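Fructosamine deglycase FrlB (Bacillus subtilis, PDB 3EUA) catalyses the conversion of a range of fructosamine 6-phosphates to glucose 6-phosphate and a free amino acid. Local coordinates at residues S43-D48 / L252-P257; E159-G164 / D288-Y293. All coordinates share one frame; numbering follows the deposited sequence.

Both contacts join parts of the chain that lie far apart in sequence, and their segments alternate along it. Contact 1 brings helix 41-50 of the first SIS domain against the loop that leads into helix 256-269 of the second. Contact 2 crosses helix 158-190, which lies between the two parallel sheets in sequence, with helix 288-313 of the second SIS domain. Their centres are about 13 Å apart, and helix 288-313 spans the gap: Val46 CG2 meets Tyr293 CD1 at 3.7 Å, and Leu252 CB lies 4.0 Å from Gly292 CA. Contact 1 is the more buried and reaches the second subunit; no other chain of the assembly touches the segments of contact 2.

Contact 1: residues S43-D48 / L252-P257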
ATOM      1  N   SER A  43     -11.519  -2.951  -6.274  1.00 20.03           N
ATOM      2  CA  SER A  43     -11.540  -4.226  -7.013  1.00 19.40           C
ATOM      3  C   SER A  43     -10.659  -5.283  -6.355  1.00 19.62           C
ATOM      4  O   SER A  43     -10.952  -6.483  -6.465  1.00 19.27           O
ATOM      5  CB  SER A  43     -11.148  -3.999  -8.459  1.00 19.94           C
ATOM      6  OG  SER A  43     -12.190  -3.277  -9.122  1.00 19.49           O
ATOM      7  N   LYS A  44      -9.531  -4.860  -5.753  1.00 19.97           N
ATOM      8  CA  LYS A  44      -8.662  -5.787  -5.010  1.00 19.55           C
ATOM      9  C   LYS A  44      -9.446  -6.276  -3.789  1.00 18.94           C
ATOM     10  O   LYS A  44      -9.455  -7.490  -3.481  1.00 18.86           O
ATOM     11  CB  LYS A  44      -7.303  -5.125  -4.681  1.00 19.99           C
ATOM     12  CG  LYS A  44      -6.364  -5.847  -3.707  1.00 21.04           C
ATOM     13  CD  LYS A  44      -6.100  -7.297  -3.997  1.00 23.09           C
ATOM     14  CE  LYS A  44      -5.145  -7.916  -2.955  1.00 23.46           C
ATOM     15  NZ  LYS A  44      -5.074  -9.407  -3.026  1.00 21.17           N
ATOM     16  N   TYR A  45     -10.160  -5.383  -3.122  1.00 18.48           N
ATOM     17  CA  TYR A  45     -10.976  -5.769  -1.985  1.00 18.40           C
ATOM     18  C   TYR A  45     -12.053  -6.780  -2.409  1.00 18.63           C
ATOM     19  O   TYR A  45     -12.236  -7.784  -1.738  1.00 18.59           O
ATOM     20  CB  TYR A  45     -11.618  -4.555  -1.357  1.00 19.06           C
ATOM     21  CG  TYR A  45     -12.315  -4.837  -0.087  1.00 17.89           C
ATOM     22  CD1 TYR A  45     -11.640  -4.747   1.131  1.00 19.26           C
ATOM     23  CD2 TYR A  45     -13.656  -5.153  -0.073  1.00 19.71           C
ATOM     24  CE1 TYR A  45     -12.305  -4.988   2.334  1.00 20.95           C
ATOM     25  CE2 TYR A  45     -14.314  -5.378   1.086  1.00 19.54           C
ATOM     26  CZ  TYR A  45     -13.637  -5.306   2.296  1.00 20.78           C
ATOM     27  OH  TYR A  45     -14.326  -5.558   3.473  1.00 21.25           O
ATOM     28  N   VAL A  46     -12.730  -6.517  -3.546  1.00 18.28           N
ATOM     29  CA  VAL A  46     -13.732  -7.432  -4.091  1.00 18.23           C
ATOM     30  C   VAL A  46     -13.121  -8.807  -4.320  1.00 17.98           C
ATOM     31  O   VAL A  46     -13.644  -9.819  -3.853  1.00 17.71           O
ATOM     32  CB  VAL A  46     -14.383  -6.880  -5.409  1.00 18.61           C
ATOM     33  CG1 VAL A  46     -15.264  -7.923  -6.098  1.00 18.12           C
ATOM     34  CG2 VAL A  46     -15.217  -5.622  -5.116  1.00 18.99           C
ATOM     35  N   PHE A  47     -12.008  -8.866  -5.031  1.00 18.46           N
ATOM     36  CA  PHE A  47     -11.342 -10.148  -5.244  1.00 19.35           C
ATOM     37  C   PHE A  47     -10.992 -10.851  -3.946  1.00 19.52           C
ATOM     38  O   PHE A  47     -11.166 -12.066  -3.842  1.00 19.88           O
ATOM     39  CB  PHE A  47     -10.078 -10.016  -6.118  1.00 20.37           C
ATOM     40  CG  PHE A  47     -10.312 -10.360  -7.533  1.00 20.76           C
ATOM     41  CD1 PHE A  47     -10.884  -9.459  -8.404  1.00 22.73           C
ATOM     42  CD2 PHE A  47     -10.009 -11.641  -7.996  1.00 21.68           C
ATOM     43  CE1 PHE A  47     -11.132  -9.809  -9.728  1.00 22.12           C
ATOM     44  CE2 PHE A  47     -10.250 -11.978  -9.312  1.00 20.82           C
ATOM     45  CZ  PHE A  47     -10.826 -11.064 -10.170  1.00 20.86           C
ATOM     46  N   ASP A  48     -10.499 -10.112  -2.958  1.00 19.56           N
ATOM     47  CA  ASP A  48     -10.159 -10.733  -1.662  1.00 19.90           C
ATOM     48  C   ASP A  48     -11.355 -11.353  -0.962  1.00 19.33           C
ATOM     49  O   ASP A  48     -11.229 -12.400  -0.352  1.00 18.95           O
ATOM     50  CB  ASP A  48      -9.443  -9.744  -0.715  1.00 20.32           C
ATOM     51  CG  ASP A  48      -8.005  -9.471  -1.126  1.00 21.66           C
ATOM     52  OD1 ASP A  48      -7.435 -10.220  -1.965  1.00 22.07           O
ATOM     53  OD2 ASP A  48      -7.424  -8.507  -0.595  1.00 21.20           O
ATOM     54  N   LEU A 252     -19.104   1.239   3.975  1.00 19.25           N
ATOM     55  CA  LEU A 252     -20.123   0.249   4.334  1.00 19.70           C
ATOM     56  C   LEU A 252     -19.600  -1.193   4.194  1.00 19.40           C
ATOM     57  O   LEU A 252     -20.378  -2.177   4.162  1.00 18.98           O
ATOM     58  CB  LEU A 252     -21.359   0.436   3.436  1.00 19.31           C
ATOM     59  CG  LEU A 252     -22.102   1.779   3.507  1.00 20.26           C
ATOM     60  CD1 LEU A 252     -23.164   1.881   2.437  1.00 18.47           C
ATOM     61  CD2 LEU A 252     -22.708   2.009   4.904  1.00 17.80           C
ATOM     62  N   ASP A 253     -18.291  -1.332   4.093  1.00 19.43           N
ATOM     63  CA  ASP A 253     -17.711  -2.666   3.963  1.00 19.52           C
ATOM     64  C   ASP A 253     -17.430  -3.248   5.359  1.00 19.67           C
ATOM     65  O   ASP A 253     -17.718  -2.634   6.408  1.00 18.58           O
ATOM     66  CB  ASP A 253     -16.499  -2.734   2.964  1.00 20.08           C
ATOM     67  CG  ASP A 253     -15.202  -2.039   3.449  1.00 22.76           C
ATOM     68  OD1 ASP A 253     -14.958  -1.893   4.676  1.00 27.48           O
ATOM     69  OD2 ASP A 253     -14.389  -1.645   2.564  1.00 27.81           O
ATOM     70  N   GLU A 254     -16.878  -4.449   5.350  1.00 19.75           N
ATOM     71  CA  GLU A 254     -16.578  -5.169   6.555  1.00 19.66           C
ATOM     72  C   GLU A 254     -15.582  -4.475   7.474  1.00 18.95           C
ATOM     73  O   GLU A 254     -15.541  -4.802   8.639  1.00 19.14           O
ATOM     74  CB  GLU A 254     -16.023  -6.570   6.218  1.00 19.93           C
ATOM     75  CG  GLU A 254     -16.955  -7.579   5.534  1.00 21.42           C
ATOM     76  CD  GLU A 254     -17.270  -7.302   4.070  1.00 23.01           C
ATOM     77  OE1 GLU A 254     -16.758  -6.308   3.513  1.00 23.67           O
ATOM     78  OE2 GLU A 254     -18.039  -8.097   3.478  1.00 22.03           O
ATOM     79  N   THR A 255     -14.788  -3.536   6.946  1.00 19.22           N
ATOM     80  CA  THR A 255     -13.765  -2.842   7.704  1.00 18.90           C
ATOM     81  C   THR A 255     -14.238  -1.546   8.336  1.00 19.09           C
ATOM     82  O   THR A 255     -13.454  -0.887   9.007  1.00 18.61           O
ATOM     83  CB  THR A 255     -12.504  -2.569   6.827  1.00 19.55           C
ATOM     84  OG1 THR A 255     -12.712  -1.448   5.951  1.00 22.58           O
ATOM     85  CG2 THR A 255     -12.128  -3.798   6.011  1.00 19.33           C
ATOM     86  N   ARG A 256     -15.509  -1.197   8.177  1.00 18.82           N
ATOM     87  CA  ARG A 256     -16.038   0.008   8.792  1.00 19.29           C
ATOM     88  C   ARG A 256     -15.683   0.135  10.306  1.00 19.76           C
ATOM     89  O   ARG A 256     -15.417   1.251  10.774  1.00 20.49           O
ATOM     90  CB  ARG A 256     -17.536   0.077   8.601  1.00 19.20           C
ATOM     91  CG  ARG A 256     -18.170   1.308   9.208  1.00 18.80           C
ATOM     92  CD  ARG A 256     -19.640   1.191   9.123  1.00 20.08           C
ATOM     93  NE  ARG A 256     -20.272   2.288   9.827  1.00 19.56           N
ATOM     94  CZ  ARG A 256     -20.484   3.491   9.321  1.00 21.13           C
ATOM     95  NH1 ARG A 256     -20.155   3.806   8.059  1.00 20.82           N
ATOM     96  NH2 ARG A 256     -21.084   4.385  10.089  1.00 21.48           N
ATOM     97  N   PRO A 257     -15.701  -0.984  11.087  1.00 20.19           N
ATOM     98  CA  PRO A 257     -15.277  -0.816  12.489  1.00 19.75           C
ATOM     99  C   PRO A 257     -13.904  -0.149  12.669  1.00 20.04           C
ATOM    100  O   PRO A 257     -13.696   0.545  13.672  1.00 20.04           O
ATOM    101  CB  PRO A 257     -15.231  -2.252  13.004  1.00 20.66           C
ATOM    102  CG  PRO A 257     -16.250  -2.982  12.147  1.00 20.88           C
ATOM    103  CD  PRO A 257     -16.101  -2.385  10.810  1.00 19.95           C
TER
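Asp253 OD1 is gripped twice by Thr255 while the same carboxylate lies against the Tyr45 ring. OD1 takes the Thr255 OG1 proton on its syn lone pair (2.6 Å) and is met by Thr255 N on the anti side, out of the carboxylate plane (2.8 Å), a capping bond. Asp253 OD2 lies over one face of the Tyr45 ring, offset toward the rim and 3.7 Å from Tyr45 CZ, the two planes 15° apart; Ala203 N holds this oxygen in turn, fixing the carboxylate. The hydroxyl of Tyr45 gives a short hydrogen bond to Glu254, 2.5 Å from OH to OE1. That oxygen lies at the ring edge, in the plane of the ring, yet the hydroxyl reaches it from 36° above the carboxylate plane. A bend at chi2 (73°) folds the Glu254 chain back so that OE1 arrives at the phenol. Tyr45 thus reaches across from helix 41-50 of the first SIS domain to an Asx turn before helix 256-269 of the second. Thr255 CG2 adds an apolar touch near the ring edge, 3.9 Å from Tyr45 CE1. On the same helix as Tyr45, Lys44 NZ forms a salt bridge with Asp48 OD1, and further salt bridges run from Lys44 to Asp57 of the second subunit and from Asp48 to Arg67 of the second subunit.

Contact 2: residues E159-G164 / D288-Y293; sequences EQAIEG and DSVKGY
Val290 presses its two methyl groups onto the backbone of helix 158-190 at Gln160 and Ala161. CG2 sits 3.5 Å from Gln160 O, while CG1 lies 4.0 Å from Ala161 N and 4.3 Å from Ala161 CB. The first torsion, -62°, sets CG1 anti to the carbonyl carbon and CG2 between the backbone N and that carbon, which lets the two branches meet neighbouring residues of the other helix. Gln160 O also accepts the helix bond from Gly164 N (2.9 Å). Beside the valine, Ser289 OG touches Gln160 CB at 3.8 Å; the polar partner of this hydroxyl is Asp287 OD2, just before the segment. With both methyls gone, as in an alanine at this position, the space over Gln160 O and Ala161 would probably be left unfilled and the two helices would keep little apolar contact here. The axes of the short segments approach to 8.9 Å and cross at -59°, the CA atoms of Ala161 and Val290 being nearest (6.1 Å). Helix 137-153 lies alongside, its Phe146 packing on Ala161 and its Tyr142 OH hydrogen-bonded to Tyr293 O, while the Tyr293 ring packs against Tyr45 and Arg49 of helix 41-50.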
ATOM      1  N   GLU A 159     -25.353  -9.699 -11.059  1.00 25.40           N
ATOM      2  CA  GLU A 159     -26.622  -9.006 -11.280  1.00 26.01           C
ATOM      3  C   GLU A 159     -26.853  -7.835 -10.320  1.00 24.98           C
ATOM      4  O   GLU A 159     -27.293  -6.742 -10.707  1.00 24.37           O
ATOM      5  CB  GLU A 159     -27.785  -9.990 -11.130  1.00 26.06           C
ATOM      6  CG  GLU A 159     -29.143  -9.322 -11.380  1.00 28.47           C
ATOM      7  CD  GLU A 159     -30.331 -10.249 -11.270  1.00 28.89           C
ATOM      8  OE1 GLU A 159     -30.196 -11.487 -11.400  1.00 31.70           O
ATOM      9  OE2 GLU A 159     -31.428  -9.696 -11.066  1.00 35.07           O
ATOM     10  N   GLN A 160     -26.557  -8.083  -9.060  1.00 24.67           N
ATOM     11  CA  GLN A 160     -26.763  -7.076  -8.031  1.00 24.74           C
ATOM     12  C   GLN A 160     -25.692  -5.964  -8.139  1.00 23.34           C
ATOM     13  O   GLN A 160     -25.956  -4.817  -7.798  1.00 22.73           O
ATOM     14  CB  GLN A 160     -26.840  -7.734  -6.653  1.00 25.05           C
ATOM     15  CG  GLN A 160     -28.024  -8.742  -6.522  1.00 28.21           C
ATOM     16  CD  GLN A 160     -27.840 -10.091  -7.287  1.00 32.34           C
ATOM     17  OE1 GLN A 160     -26.717 -10.548  -7.535  1.00 32.05           O
ATOM     18  NE2 GLN A 160     -28.973 -10.750  -7.625  1.00 36.85           N
ATOM     19  N   ALA A 161     -24.507  -6.301  -8.639  1.00 22.29           N
ATOM     20  CA  ALA A 161     -23.451  -5.307  -8.836  1.00 21.89           C
ATOM     21  C   ALA A 161     -23.846  -4.368  -9.959  1.00 21.75           C
ATOM     22  O   ALA A 161     -23.768  -3.140  -9.805  1.00 21.48           O
ATOM     23  CB  ALA A 161     -22.127  -5.976  -9.148  1.00 20.89           C
ATOM     24  N   ILE A 162     -24.265  -4.943 -11.083  1.00 21.72           N
ATOM     25  CA  ILE A 162     -24.687  -4.161 -12.253  1.00 22.45           C
ATOM     26  C   ILE A 162     -25.935  -3.337 -11.950  1.00 22.53           C
ATOM     27  O   ILE A 162     -25.980  -2.152 -12.292  1.00 22.31           O
ATOM     28  CB  ILE A 162     -24.968  -5.015 -13.500  1.00 22.44           C
ATOM     29  CG1 ILE A 162     -23.761  -5.811 -13.922  1.00 23.87           C
ATOM     30  CG2 ILE A 162     -25.268  -4.141 -14.705  1.00 23.38           C
ATOM     31  CD1 ILE A 162     -22.540  -4.928 -14.209  1.00 26.12           C
ATOM     32  N   GLU A 163     -26.924  -3.930 -11.300  1.00 22.95           N
ATOM     33  CA  GLU A 163     -28.125  -3.162 -10.927  1.00 23.34           C
ATOM     34  C   GLU A 163     -27.731  -2.046  -9.959  1.00 23.00           C
ATOM     35  O   GLU A 163     -28.234  -0.916 -10.044  1.00 23.00           O
ATOM     36  CB  GLU A 163     -29.218  -4.032 -10.270  1.00 23.76           C
ATOM     37  CG  GLU A 163     -29.925  -5.050 -11.180  1.00 24.23           C
ATOM     38  N   GLY A 164     -26.829  -2.358  -9.030  1.00 22.41           N
ATOM     39  CA  GLY A 164     -26.375  -1.359  -8.056  1.00 22.01           C
ATOM     40  C   GLY A 164     -25.712  -0.184  -8.752  1.00 21.07           C
ATOM     41  O   GLY A 164     -25.978   0.983  -8.431  1.00 21.15           O
ATOM     42  N   ASP A 288     -27.772  -5.370  -0.316  1.00 26.79           N
ATOM     43  CA  ASP A 288     -26.830  -5.520   0.792  1.00 27.01           C
ATOM     44  C   ASP A 288     -25.546  -6.267   0.396  1.00 26.59           C
ATOM     45  O   ASP A 288     -24.470  -5.996   0.949  1.00 26.37           O
ATOM     46  CB  ASP A 288     -27.490  -6.282   1.969  1.00 27.79           C
ATOM     47  CG  ASP A 288     -28.566  -5.467   2.718  1.00 30.60           C
ATOM     48  OD1 ASP A 288     -28.718  -4.260   2.448  1.00 34.92           O
ATOM     49  OD2 ASP A 288     -29.275  -6.039   3.608  1.00 34.77           O
ATOM     50  N   SER A 289     -25.655  -7.207  -0.538  1.00 25.47           N
ATOM     51  CA  SER A 289     -24.497  -7.984  -0.978  1.00 24.72           C
ATOM     52  C   SER A 289     -23.389  -7.147  -1.629  1.00 24.34           C
ATOM     53  O   SER A 289     -22.238  -7.559  -1.667  1.00 24.90           O
ATOM     54  CB  SER A 289     -24.965  -9.068  -1.958  1.00 24.87           C
ATOM     55  OG  SER A 289     -25.566  -8.527  -3.122  1.00 23.33           O
ATOM     56  N   VAL A 290     -23.729  -5.959  -2.119  1.00 23.53           N
ATOM     57  CA  VAL A 290     -22.767  -5.103  -2.805  1.00 22.81           C
ATOM     58  C   VAL A 290     -22.668  -3.656  -2.271  1.00 22.60           C
ATOM     59  O   VAL A 290     -21.858  -2.898  -2.811  1.00 22.34           O
ATOM     60  CB  VAL A 290     -23.071  -5.089  -4.346  1.00 22.74           C
ATOM     61  CG1 VAL A 290     -22.933  -6.482  -4.936  1.00 22.64           C
ATOM     62  CG2 VAL A 290     -24.466  -4.553  -4.647  1.00 22.16           C
ATOM     63  N   LYS A 291     -23.438  -3.257  -1.236  1.00 22.34           N
ATOM     64  CA  LYS A 291     -23.346  -1.881  -0.679  1.00 22.43           C
ATOM     65  C   LYS A 291     -21.909  -1.496  -0.283  1.00 21.54           C
ATOM     66  O   LYS A 291     -21.415  -0.377  -0.536  1.00 20.14           O
ATOM     67  CB  LYS A 291     -24.180  -1.684   0.600  1.00 22.61           C
ATOM     68  CG  LYS A 291     -25.671  -1.782   0.539  1.00 24.82           C
ATOM     69  CD  LYS A 291     -26.217  -1.141   1.829  1.00 24.85           C
ATOM     70  CE  LYS A 291     -27.652  -1.572   2.201  1.00 29.79           C
ATOM     71  NZ  LYS A 291     -28.675  -1.373   1.173  1.00 32.83           N
ATOM     72  N   GLY A 292     -21.206  -2.454   0.317  1.00 20.62           N
ATOM     73  CA  GLY A 292     -19.842  -2.199   0.778  1.00 19.69           C
ATOM     74  C   GLY A 292     -18.876  -1.995  -0.364  1.00 19.45           C
ATOM     75  O   GLY A 292     -17.896  -1.224  -0.239  1.00 18.76           O
ATOM     76  N   TYR A 293     -19.157  -2.650  -1.494  1.00 18.85           N
ATOM     77  CA  TYR A 293     -18.305  -2.514  -2.661  1.00 18.77           C
ATOM     78  C   TYR A 293     -18.585  -1.234  -3.428  1.00 18.51           C
ATOM     79  O   TYR A 293     -17.674  -0.697  -4.074  1.00 18.35           O
ATOM     80  CB  TYR A 293     -18.466  -3.713  -3.610  1.00 19.38           C
ATOM     81  CG  TYR A 293     -18.269  -5.093  -2.987  1.00 19.85           C
ATOM     82  CD1 TYR A 293     -17.239  -5.334  -2.084  1.00 20.92           C
ATOM     83  CD2 TYR A 293     -19.019  -6.191  -3.414  1.00 20.24           C
ATOM     84  CE1 TYR A 293     -17.033  -6.587  -1.544  1.00 20.73           C
ATOM     85  CE2 TYR A 293     -18.817  -7.480  -2.859  1.00 21.00           C
ATOM     86  CZ  TYR A 293     -17.801  -7.654  -1.931  1.00 20.94           C
ATOM     87  OH  TYR A 293     -17.495  -8.867  -1.358  1.00 21.16           O
TER